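Local coordinates for periplasmic binding protein/LacI transcriptional regulator (PDB 5HQJ) that probably delivers a sugar to an ABC transporter as its periplasmic solute-binding protein, and holds alpha-D-arabinopyranose in this structure, at residues D28-I34 with V85-S91; G197-V201 with A224-V228; K254-D258 with V301-M306. One frame throughout, in Å; residues are numbered along the deposited sequence.

Contact 1 lies in one lobe of this two-lobed binding protein, while contacts 2 and 3 share the other, about 36 and 35 Å away between centres. Contact 1 is buried in the parallel sheet, so backbone hydrogen bonds do most of the work and isoleucines, valines and alanines cover both faces. Contact 2, also largely buried, joins two helices outside the second sheet through apolar contacts, without a hydrogen bond across. Contact 3 is nearer the surface, where a leucine of helix 250-258 meets a loop held in shape by its own polar bonds. Contacts 2 and 3 touch, Ala226 CB packing 4.2 Å from Gly255 CA, so their helices 221-229 and 250-258 are neighbours.

Contact 1. Residues D28-I34 with V85-S91; sequences DISVAVI and VDGIAIS
Ile34 lies across both Ile88 and Ile90 at a slant, its CD1 reaching back to CG2 of Ile88 at 3.9 Å while its CB rests against CG1 of Ile90. The reach follows from chi1 of -53°, which sets CG1 of Ile34 beside its own backbone N. Ala32 shares this face, covered by helix 71-82, and its small methyl packs against Leu80. On the other face Val33 CG1 meets Ala89 CB at 4.3 Å, and Gly87 suits its place in having no side chain to crowd Val31; helix 269-284 covers this side, Leu280 on Ala89 and Ile284 on Val31. From Ala32 onward the parallel pairing is regular: Ala89 N to Ala32 O is 2.9 Å and nearly straight (170°). Where the pairing begins, Ser30 O accepts from Asp86 N and, weakly, from Gly87 N, while Asp86 OD1 takes the N-H of Ser30 (2.9 Å) through its anti lone pair and OD2 forms a salt bridge with Lys24. At the far end Ser91 OG bonds to Asp116 of the arabinose pocket. Adjacent parallel strands with helices on both faces, ending near the sugar, are typical of the Rossmann-like lobe of type I periplasmic binding proteins.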
ATOM      1  N   ASP A  28     -21.617  18.027  13.821  1.00 46.41           N
ATOM      2  CA  ASP A  28     -21.888  16.911  14.734  1.00 48.88           C
ATOM      3  C   ASP A  28     -21.400  15.571  14.176  1.00 47.20           C
ATOM      4  O   ASP A  28     -21.429  14.551  14.881  1.00 37.05           O
ATOM      5  CB  ASP A  28     -23.387  16.812  15.040  1.00 41.96           C
ATOM      6  CG  ASP A  28     -23.949  18.092  15.611  1.00 48.01           C
ATOM      7  OD1 ASP A  28     -23.269  18.713  16.461  1.00 46.84           O
ATOM      8  OD2 ASP A  28     -25.067  18.477  15.198  1.00 47.60           O
ATOM      9  N   ILE A  29     -20.953  15.572  12.920  1.00 51.12           N
ATOM     10  CA  ILE A  29     -20.445  14.354  12.299  1.00 41.04           C
ATOM     11  C   ILE A  29     -19.016  14.114  12.717  1.00 33.01           C
ATOM     12  O   ILE A  29     -18.180  15.021  12.722  1.00 37.23           O
ATOM     13  CB  ILE A  29     -20.508  14.399  10.773  1.00 34.57           C
ATOM     14  CG1 ILE A  29     -21.954  14.523  10.308  1.00 34.09           C
ATOM     15  CG2 ILE A  29     -19.907  13.117  10.161  1.00 27.81           C
ATOM     16  CD1 ILE A  29     -22.110  14.693   8.799  1.00 28.77           C
ATOM     17  N   SER A  30     -18.748  12.865  13.056  1.00 30.10           N
ATOM     18  CA  SER A  30     -17.453  12.441  13.537  1.00 31.63           C
ATOM     19  C   SER A  30     -17.005  11.253  12.709  1.00 41.71           C
ATOM     20  O   SER A  30     -17.730  10.249  12.615  1.00 28.87           O
ATOM     21  CB  SER A  30     -17.528  12.065  15.018  1.00 42.97           C
ATOM     22  OG  SER A  30     -16.244  12.011  15.601  1.00 52.30           O
ATOM     23  N   VAL A  31     -15.818  11.378  12.112  1.00 33.10           N
ATOM     24  CA  VAL A  31     -15.214  10.316  11.315  1.00 27.15           C
ATOM     25  C   VAL A  31     -13.787  10.062  11.759  1.00 24.01           C
ATOM     26  O   VAL A  31     -13.066  10.977  12.156  1.00 23.56           O
ATOM     27  CB  VAL A  31     -15.228  10.653   9.802  1.00 26.19           C
ATOM     28  CG1 VAL A  31     -16.659  10.821   9.336  1.00 27.31           C
ATOM     29  CG2 VAL A  31     -14.381  11.903   9.466  1.00 27.15           C
ATOM     30  N   ALA A  32     -13.387   8.813  11.649  1.00 23.86           N
ATOM     31  CA  ALA A  32     -12.085   8.357  12.055  1.00 23.41           C
ATOM     32  C   ALA A  32     -11.438   7.588  10.901  1.00 26.07           C
ATOM     33  O   ALA A  32     -12.109   6.792  10.241  1.00 25.05           O
ATOM     34  CB  ALA A  32     -12.190   7.489  13.302  1.00 25.41           C
ATOM     35  N   VAL A  33     -10.154   7.852  10.660  1.00 21.28           N
ATOM     36  CA  VAL A  33      -9.399   7.143   9.637  1.00 19.24           C
ATOM     37  C   VAL A  33      -8.169   6.493  10.244  1.00 20.61           C
ATOM     38  O   VAL A  33      -7.430   7.131  11.010  1.00 21.68           O
ATOM     39  CB  VAL A  33      -8.998   8.085   8.495  1.00 19.70           C
ATOM     40  CG1 VAL A  33      -8.362   7.293   7.381  1.00 19.36           C
ATOM     41  CG2 VAL A  33     -10.204   8.818   7.955  1.00 17.90           C
ATOM     42  N   ILE A  34      -7.967   5.223   9.905  1.00 21.52           N
ATOM     43  CA  ILE A  34      -6.970   4.363  10.546  1.00 20.80           C
ATOM     44  C   ILE A  34      -5.995   3.844   9.521  1.00 20.32           C
ATOM     45  O   ILE A  34      -6.411   3.106   8.602  1.00 19.51           O
ATOM     46  CB  ILE A  34      -7.642   3.123  11.242  1.00 22.77           C
ATOM     47  CG1 ILE A  34      -8.745   3.587  12.195  1.00 24.06           C
ATOM     48  CG2 ILE A  34      -6.594   2.240  11.972  1.00 25.18           C
ATOM     49  CD1 ILE A  34      -9.645   2.479  12.710  1.00 25.97           C
ATOM     50  N   VAL A  85     -19.054   7.377  17.328  1.00 37.37           N
ATOM     51  CA  VAL A  85     -18.585   8.085  16.139  1.00 41.66           C
ATOM     52  C   VAL A  85     -19.366   7.546  14.964  1.00 36.41           C
ATOM     53  O   VAL A  85     -19.930   6.447  15.018  1.00 36.15           O
ATOM     54  CB  VAL A  85     -17.067   7.951  15.895  1.00 52.69           C
ATOM     55  CG1 VAL A  85     -16.296   8.344  17.152  1.00 73.54           C
ATOM     56  CG2 VAL A  85     -16.682   6.545  15.404  1.00 35.35           C
ATOM     57  N   ASP A  86     -19.410   8.336  13.905  1.00 34.57           N
ATOM     58  CA  ASP A  86     -20.364   8.103  12.841  1.00 39.56           C
ATOM     59  C   ASP A  86     -19.790   7.271  11.698  1.00 31.00           C
ATOM     60  O   ASP A  86     -20.534   6.551  11.020  1.00 35.59           O
ATOM     61  CB  ASP A  86     -20.871   9.455  12.331  1.00 32.29           C
ATOM     62  CG  ASP A  86     -21.539  10.259  13.429  1.00 41.65           C
ATOM     63  OD1 ASP A  86     -20.947  11.250  13.894  1.00 33.84           O
ATOM     64  OD2 ASP A  86     -22.649   9.870  13.854  1.00 51.06           O
ATOM     65  N   GLY A  87     -18.475   7.361  11.503  1.00 29.29           N
ATOM     66  CA  GLY A  87     -17.822   6.700  10.389  1.00 31.40           C
ATOM     67  C   GLY A  87     -16.398   6.283  10.675  1.00 33.17           C
ATOM     68  O   GLY A  87     -15.662   6.974  11.372  1.00 28.29           O
ATOM     69  N   ILE A  88     -16.018   5.139  10.116  1.00 26.13           N
ATOM     70  CA  ILE A  88     -14.681   4.586  10.241  1.00 25.38           C
ATOM     71  C   ILE A  88     -14.170   4.122   8.882  1.00 27.69           C
ATOM     72  O   ILE A  88     -14.807   3.295   8.214  1.00 28.80           O
ATOM     73  CB  ILE A  88     -14.637   3.382  11.188  1.00 27.20           C
ATOM     74  CG1 ILE A  88     -15.184   3.758  12.565  1.00 29.13           C
ATOM     75  CG2 ILE A  88     -13.210   2.835  11.268  1.00 28.53           C
ATOM     76  CD1 ILE A  88     -15.370   2.570  13.491  1.00 31.18           C
ATOM     77  N   ALA A  89     -13.009   4.631   8.499  1.00 27.35           N
ATOM     78  CA  ALA A  89     -12.281   4.130   7.339  1.00 20.44           C
ATOM     79  C   ALA A  89     -10.977   3.533   7.832  1.00 27.78           C
ATOM     80  O   ALA A  89     -10.257   4.147   8.642  1.00 21.49           O
ATOM     81  CB  ALA A  89     -12.018   5.239   6.323  1.00 21.05           C
ATOM     82  N   ILE A  90     -10.679   2.330   7.352  1.00 21.91           N
ATOM     83  CA  ILE A  90      -9.513   1.613   7.818  1.00 24.16           C
ATOM     84  C   ILE A  90      -8.760   0.930   6.676  1.00 20.55           C
ATOM     85  O   ILE A  90      -9.345   0.357   5.757  1.00 19.98           O
ATOM     86  CB  ILE A  90      -9.919   0.574   8.905  1.00 23.34           C
ATOM     87  CG1 ILE A  90      -8.679  -0.174   9.410  1.00 23.88           C
ATOM     88  CG2 ILE A  90     -11.008  -0.387   8.384  1.00 25.90           C
ATOM     89  CD1 ILE A  90      -8.938  -1.170  10.540  1.00 26.06           C
ATOM     90  N   SER A  91      -7.440   1.038   6.736  1.00 19.65           N
ATOM     91  CA  SER A  91      -6.537   0.157   6.000  1.00 20.52           C
ATOM     92  C   SER A  91      -6.112  -1.019   6.905  1.00 26.39           C
ATOM     93  O   SER A  91      -5.498  -0.809   7.963  1.00 21.81           O
ATOM     94  CB  SER A  91      -5.310   0.940   5.538  1.00 19.94           C
ATOM     95  OG  SER A  91      -4.423   0.097   4.849  1.00 18.87           O
TER

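Contact 2. Residues G197-V201 with A224-V228; sequences GVSVV and AVAKV
With chi1 of 171°, Val198 sends its two methyls to different partners: CG1, opposite its backbone N, meets CG2 of Val228 at 3.7 Å, and CG2, beside that N, meets CD of Lys227, also at 3.7 Å. Val201 has nearly the same torsion (168°) one turn further along. The side chains of Val201 and Val228 slide past each other in opposite directions, CG1 of Val201 3.8 Å from CB of Val228, while CG2 of Val201 meets CG2 of Val225 at 3.9 Å, those two side chains crossing at about a right angle. Val228 is thus gripped by two valines. Such beta-branched residues suit the place, since their methyls spread to two sides close to the backbone.

The backbones come closest at Val198 and Ala224 (CA to CA 5.0 Å), beside Gly197. Ala224 turns its CB onto backbone left bare of a side chain, 3.7 Å from Gly197 C and 3.8 Å from Val198 N. Lys227 suits the margin: its chain is extended as far as CD, which covers Val198, and only then bends, so its apolar part packs while the amine remains at the surface. No hydrogen bond joins the segments; within each helix Val201 N bonds to Gly197 O and Val228 N to Ala224 O. Phe234 and Leu205 close further round Val228. The short helical segments cross at -65°, with axes 8.7 Å apart. Helices 194-207 and 221-229 are linked through strand 211-216, and this apolar seam between neighbouring helices outside a beta-sheet is typical of the alternating beta-alpha units of a Rossmann-like lobe.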
ATOM      1  N   GLY A 197      14.755  -4.898   5.785  1.00 20.32           N
ATOM      2  CA  GLY A 197      14.862  -4.836   4.326  1.00 15.06           C
ATOM      3  C   GLY A 197      16.293  -4.817   3.783  1.00 13.44           C
ATOM      4  O   GLY A 197      16.625  -5.517   2.794  1.00 10.86           O
ATOM      5  N   VAL A 198      17.156  -4.000   4.393  1.00 14.15           N
ATOM      6  CA  VAL A 198      18.582  -3.994   4.063  1.00 13.26           C
ATOM      7  C   VAL A 198      19.192  -5.394   4.234  1.00 13.45           C
ATOM      8  O   VAL A 198      19.805  -5.920   3.308  1.00 13.44           O
ATOM      9  CB  VAL A 198      19.317  -2.956   4.926  1.00 17.88           C
ATOM     10  CG1 VAL A 198      20.785  -3.076   4.773  1.00 18.08           C
ATOM     11  CG2 VAL A 198      18.857  -1.567   4.539  1.00 12.78           C
ATOM     12  N   SER A 199      18.949  -6.031   5.389  1.00 16.75           N
ATOM     13  CA  SER A 199      19.469  -7.383   5.643  1.00 21.17           C
ATOM     14  C   SER A 199      19.023  -8.359   4.575  1.00 10.61           C
ATOM     15  O   SER A 199      19.805  -9.130   3.973  1.00 14.69           O
ATOM     16  CB  SER A 199      18.999  -7.897   7.010  1.00 20.18           C
ATOM     17  OG  SER A 199      19.232  -6.935   8.020  1.00 59.70           O
ATOM     18  N   VAL A 200      17.724  -8.325   4.261  1.00 16.84           N
ATOM     19  CA  VAL A 200      17.181  -9.199   3.237  1.00 19.97           C
ATOM     20  C   VAL A 200      17.801  -8.944   1.888  1.00 12.36           C
ATOM     21  O   VAL A 200      18.249  -9.869   1.233  1.00 13.38           O
ATOM     22  CB  VAL A 200      15.640  -9.046   3.157  1.00 18.05           C
ATOM     23  CG1 VAL A 200      15.065  -9.849   1.964  1.00 15.14           C
ATOM     24  CG2 VAL A 200      15.014  -9.489   4.489  1.00 18.99           C
ATOM     25  N   VAL A 201      17.872  -7.680   1.480  1.00 13.89           N
ATOM     26  CA  VAL A 201      18.457  -7.377   0.190  1.00 16.64           C
ATOM     27  C   VAL A 201      19.935  -7.781   0.136  1.00 11.18           C
ATOM     28  O   VAL A 201      20.362  -8.353  -0.872  1.00 11.71           O
ATOM     29  CB  VAL A 201      18.307  -5.890  -0.162  1.00 15.65           C
ATOM     30  CG1 VAL A 201      19.167  -5.512  -1.376  1.00 19.17           C
ATOM     31  CG2 VAL A 201      16.858  -5.605  -0.485  1.00 16.51           C
ATOM     32  N   ALA A 224      15.351   0.197   0.547  1.00 12.07           N
ATOM     33  CA  ALA A 224      16.337  -0.792   0.972  1.00 10.45           C
ATOM     34  C   ALA A 224      17.304  -1.139  -0.176  1.00 10.40           C
ATOM     35  O   ALA A 224      18.502  -1.201   0.012  1.00 10.68           O
ATOM     36  CB  ALA A 224      15.664  -2.032   1.469  1.00 11.62           C
ATOM     37  N   VAL A 225      16.771  -1.364  -1.362  1.00 10.07           N
ATOM     38  CA  VAL A 225      17.619  -1.684  -2.487  1.00 10.04           C
ATOM     39  C   VAL A 225      18.577  -0.536  -2.810  1.00 12.54           C
ATOM     40  O   VAL A 225      19.785  -0.731  -3.015  1.00 11.40           O
ATOM     41  CB  VAL A 225      16.794  -2.026  -3.718  1.00  9.63           C
ATOM     42  CG1 VAL A 225      17.690  -2.220  -4.926  1.00 11.67           C
ATOM     43  CG2 VAL A 225      16.080  -3.322  -3.492  1.00  9.01           C
ATOM     44  N   ALA A 226      18.076   0.697  -2.765  1.00 11.08           N
ATOM     45  CA  ALA A 226      18.934   1.820  -3.058  1.00 11.75           C
ATOM     46  C   ALA A 226      19.991   1.939  -1.974  1.00 13.99           C
ATOM     47  O   ALA A 226      21.141   2.247  -2.304  1.00 15.51           O
ATOM     48  CB  ALA A 226      18.116   3.092  -3.198  1.00 14.71           C
ATOM     49  N   LYS A 227      19.658   1.670  -0.707  1.00 12.06           N
ATOM     50  CA  LYS A 227      20.626   1.829   0.374  1.00 12.50           C
ATOM     51  C   LYS A 227      21.758   0.824   0.156  1.00 14.28           C
ATOM     52  O   LYS A 227      22.945   1.167   0.262  1.00 16.04           O
ATOM     53  CB  LYS A 227      19.969   1.629   1.734  1.00 16.06           C
ATOM     54  CG  LYS A 227      20.943   1.827   2.879  1.00 23.93           C
ATOM     55  CD  LYS A 227      20.250   1.808   4.223  1.00 35.61           C
ATOM     56  CE  LYS A 227      20.044   3.202   4.772  1.00 66.90           C
ATOM     57  NZ  LYS A 227      19.965   3.185   6.259  1.00 68.74           N
ATOM     58  N   VAL A 228      21.391  -0.398  -0.203  1.00 12.76           N
ATOM     59  CA  VAL A 228      22.369  -1.491  -0.301  1.00 11.61           C
ATOM     60  C   VAL A 228      23.263  -1.317  -1.518  1.00 11.83           C
ATOM     61  O   VAL A 228      24.490  -1.514  -1.444  1.00 17.64           O
ATOM     62  CB  VAL A 228      21.662  -2.832  -0.321  1.00 11.16           C
ATOM     63  CG1 VAL A 228      22.661  -3.971  -0.639  1.00 18.25           C
ATOM     64  CG2 VAL A 228      21.010  -3.080   1.049  1.00 14.13           C
TER

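Contact 3. Residues K254-D258 with V301-M306; sequences KGLKD and VTKDNM
Leu256 reaches from helix 250-258 over the backbone of the loop at Thr302 and Lys303. Its CB starts off to one side, but with CG opposite the backbone N (chi1 -173°) the branch turns in, and CG itself comes 3.9 Å from Lys303 N. From there the methyls part. CD1 settles over the same Lys303 N, close to Thr302 CA as well. CD2 takes the other branch: it lies 3.7 Å from Thr302 C, 4.1 Å from CG1 of Val301 and 4.0 Å from CB of Met306, a selenomethionine in this crystal. Leucine suits the place because its forked end can cover a peptide and touch apolar groups beyond it; Ile264 of the neighbouring strand packs against it too.

The loop is held in shape by its own polar bonds. Asn305 OD1 accepts from Thr302 N at 2.7 Å, the donor lying in the carbonyl plane and the bond fairly straight (161°), while its ND2 binds Val300 O. Thr302 OG1 accepts from Asp304 N at 3.1 Å, forming an ST turn. Threonine and asparagine serve well here, each having a short polar group that can fold back on the chain. Towards solvent, the Lys303 chain passes near Leu256 O, though its end is doubtfully placed, and Lys257 lies near one conformer of the selenomethionine. Val301 pairs through its backbone with Ile264, placing this junction on the outermost, antiparallel strand of the second lobe's sheet, which the chain enters on leaving strand 294-295 of the first lobe, the third connection between lobes, as in type I periplasmic binding proteins.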
ATOM      1  N   LYS A 254      14.595   9.461  -4.714  1.00 15.60           N
ATOM      2  CA  LYS A 254      16.036   9.724  -4.815  1.00 23.90           C
ATOM      3  C   LYS A 254      16.707   8.547  -5.514  1.00 21.45           C
ATOM      4  O   LYS A 254      17.586   8.713  -6.371  1.00 17.51           O
ATOM      5  CB  LYS A 254      16.668   9.956  -3.442  1.00 35.04           C
ATOM      6  CG  LYS A 254      18.130  10.370  -3.533  1.00 57.84           C
ATOM      7  CD  LYS A 254      18.760  10.600  -2.167  1.00 75.22           C
ATOM      8  CE  LYS A 254      20.240  10.940  -2.298  1.00 94.07           C
ATOM      9  NZ  LYS A 254      20.522  11.890  -3.420  1.00 93.86           N
ATOM     10  N   GLY A 255      16.275   7.341  -5.179  1.00 18.29           N
ATOM     11  CA  GLY A 255      16.834   6.168  -5.834  1.00 24.21           C
ATOM     12  C   GLY A 255      16.596   6.163  -7.338  1.00 16.97           C
ATOM     13  O   GLY A 255      17.448   5.734  -8.118  1.00 14.76           O
ATOM     14  N   LEU A 256      15.413   6.608  -7.744  1.00 17.52           N
ATOM     15  CA  LEU A 256      15.062   6.699  -9.150  1.00 11.97           C
ATOM     16  C   LEU A 256      15.908   7.782  -9.851  1.00 21.45           C
ATOM     17  O   LEU A 256      16.431   7.577 -10.962  1.00 17.75           O
ATOM     18  CB  LEU A 256      13.557   6.999  -9.281  1.00 19.69           C
ATOM     19  CG  LEU A 256      12.869   6.991 -10.646  1.00 20.59           C
ATOM     20  CD1 LEU A 256      12.967   5.605 -11.331  1.00 18.67           C
ATOM     21  CD2 LEU A 256      11.398   7.467 -10.484  1.00 18.70           C
ATOM     22  N   LYS A 257      16.009   8.934  -9.196  1.00 20.30           N
ATOM     23  CA  LYS A 257      16.913  10.001  -9.629  1.00 24.00           C
ATOM     24  C   LYS A 257      18.337   9.480  -9.839  1.00 32.93           C
ATOM     25  O   LYS A 257      18.947   9.734 -10.875  1.00 26.86           O
ATOM     26  CB  LYS A 257      16.950  11.137  -8.592  1.00 22.98           C
ATOM     27  CG  LYS A 257      16.698  12.529  -9.160  1.00 48.78           C
ATOM     28  CD  LYS A 257      17.105  13.615  -8.168  1.00 69.33           C
ATOM     29  CE  LYS A 257      16.388  14.939  -8.435  1.00102.10           C
ATOM     30  NZ  LYS A 257      15.278  15.206  -7.466  1.00109.24           N
ATOM     31  N   ASP A 258      18.856   8.768  -8.833  1.00 24.13           N
ATOM     32  CA  ASP A 258      20.259   8.315  -8.798  1.00 26.00           C
ATOM     33  C   ASP A 258      20.569   7.100  -9.675  1.00 25.36           C
ATOM     34  O   ASP A 258      21.727   6.738  -9.821  1.00 19.35           O
ATOM     35  CB  ASP A 258      20.668   7.941  -7.364  1.00 52.68           C
ATOM     36  CG  ASP A 258      20.791   9.136  -6.442  1.00 48.98           C
ATOM     37  OD1 ASP A 258      20.851  10.274  -6.944  1.00 30.56           O
ATOM     38  OD2 ASP A 258      20.852   8.915  -5.207  1.00 35.59           O
ATOM     39  N   VAL A 301       5.894   5.090 -13.010  1.00 12.59           N
ATOM     40  CA  VAL A 301       6.747   6.278 -12.987  1.00 15.00           C
ATOM     41  C   VAL A 301       8.184   5.874 -13.178  1.00 16.90           C
ATOM     42  O   VAL A 301       8.697   4.965 -12.510  1.00 15.93           O
ATOM     43  CB  VAL A 301       6.589   7.054 -11.686  1.00 12.58           C
ATOM     44  CG1 VAL A 301       7.574   8.233 -11.629  1.00 13.39           C
ATOM     45  CG2 VAL A 301       5.135   7.581 -11.577  1.00 18.79           C
ATOM     46  N   THR A 302       8.816   6.563 -14.110  1.00 14.80           N
ATOM     47  CA  THR A 302      10.246   6.455 -14.346  1.00 13.71           C
ATOM     48  C   THR A 302      10.871   7.820 -14.156  1.00 19.64           C
ATOM     49  O   THR A 302      10.177   8.793 -13.868  1.00 19.15           O
ATOM     50  CB  THR A 302      10.575   5.955 -15.761  1.00 18.47           C
ATOM     51  OG1 THR A 302      10.336   7.001 -16.716  1.00 20.06           O
ATOM     52  CG2 THR A 302       9.770   4.702 -16.127  1.00 16.22           C
ATOM     53  N   LYS A 303      12.181   7.891 -14.350  1.00 18.84           N
ATOM     54  CA  LYS A 303      12.903   9.160 -14.283  1.00 27.87           C
ATOM     55  C   LYS A 303      12.238  10.210 -15.177  1.00 20.95           C
ATOM     56  O   LYS A 303      12.252  11.409 -14.856  1.00 22.75           O
ATOM     57  CB  LYS A 303      14.373   8.952 -14.690  1.00 40.19           C
ATOM     58  CG  LYS A 303      15.314  10.013 -14.175  1.00 72.48           C
ATOM     59  CD  LYS A 303      16.768   9.577 -14.278  1.00 78.85           C
ATOM     60  CE  LYS A 303      17.638  10.391 -13.340  1.00 81.87           C
ATOM     61  NZ  LYS A 303      17.607  11.862 -13.570  1.00 82.81           N
ATOM     62  N   ASP A 304      11.617   9.769 -16.262  1.00 18.74           N
ATOM     63  CA  ASP A 304      11.138  10.705 -17.292  1.00 23.53           C
ATOM     64  C   ASP A 304       9.857  11.396 -16.909  1.00 24.13           C
ATOM     65  O   ASP A 304       9.610  12.518 -17.361  1.00 23.96           O
ATOM     66  CB  ASP A 304      10.922   9.984 -18.626  1.00 31.03           C
ATOM     67  CG  ASP A 304      12.204   9.444 -19.212  1.00 48.62           C
ATOM     68  OD1 ASP A 304      13.285   9.895 -18.782  1.00 35.68           O
ATOM     69  OD2 ASP A 304      12.132   8.567 -20.099  1.00 86.22           O
ATOM     70  N   ASN A 305       9.026  10.751 -16.098  1.00 19.27           N
ATOM     71  CA  ASN A 305       7.758  11.379 -15.672  1.00 20.09           C
ATOM     72  C   ASN A 305       7.624  11.514 -14.159  1.00 11.07           C
ATOM     73  O   ASN A 305       6.527  11.522 -13.631  1.00 14.88           O
ATOM     74  CB  ASN A 305       6.544  10.602 -16.222  1.00 17.16           C
ATOM     75  CG  ASN A 305       6.449   9.191 -15.680  1.00 19.43           C
ATOM     76  OD1 ASN A 305       7.433   8.650 -15.235  1.00 16.77           O
ATOM     77  ND2 ASN A 305       5.256   8.609 -15.693  1.00 23.04           N
HETATM   78  N   MSE A 306       8.736  11.687 -13.456  0.52 12.87           N
HETATM   79  CA  MSE A 306       8.684  11.609 -12.003  0.52 15.41           C
HETATM   80  C   MSE A 306       8.259  12.917 -11.334  0.52 13.60           C
HETATM   81  O   MSE A 306       8.099  12.974 -10.125  0.52 20.60           O
HETATM   82  CB  MSE A 306      10.033  11.147 -11.445  0.52 17.58           C
HETATM   83  CG  MSE A 306      11.125  12.193 -11.463  0.52 12.40           C
HETATM   84 SE   MSE A 306      12.701  11.459 -10.591  0.52 85.82          SE
HETATM   85  CE  MSE A 306      14.017  12.509 -11.532  0.52 21.76           C
TER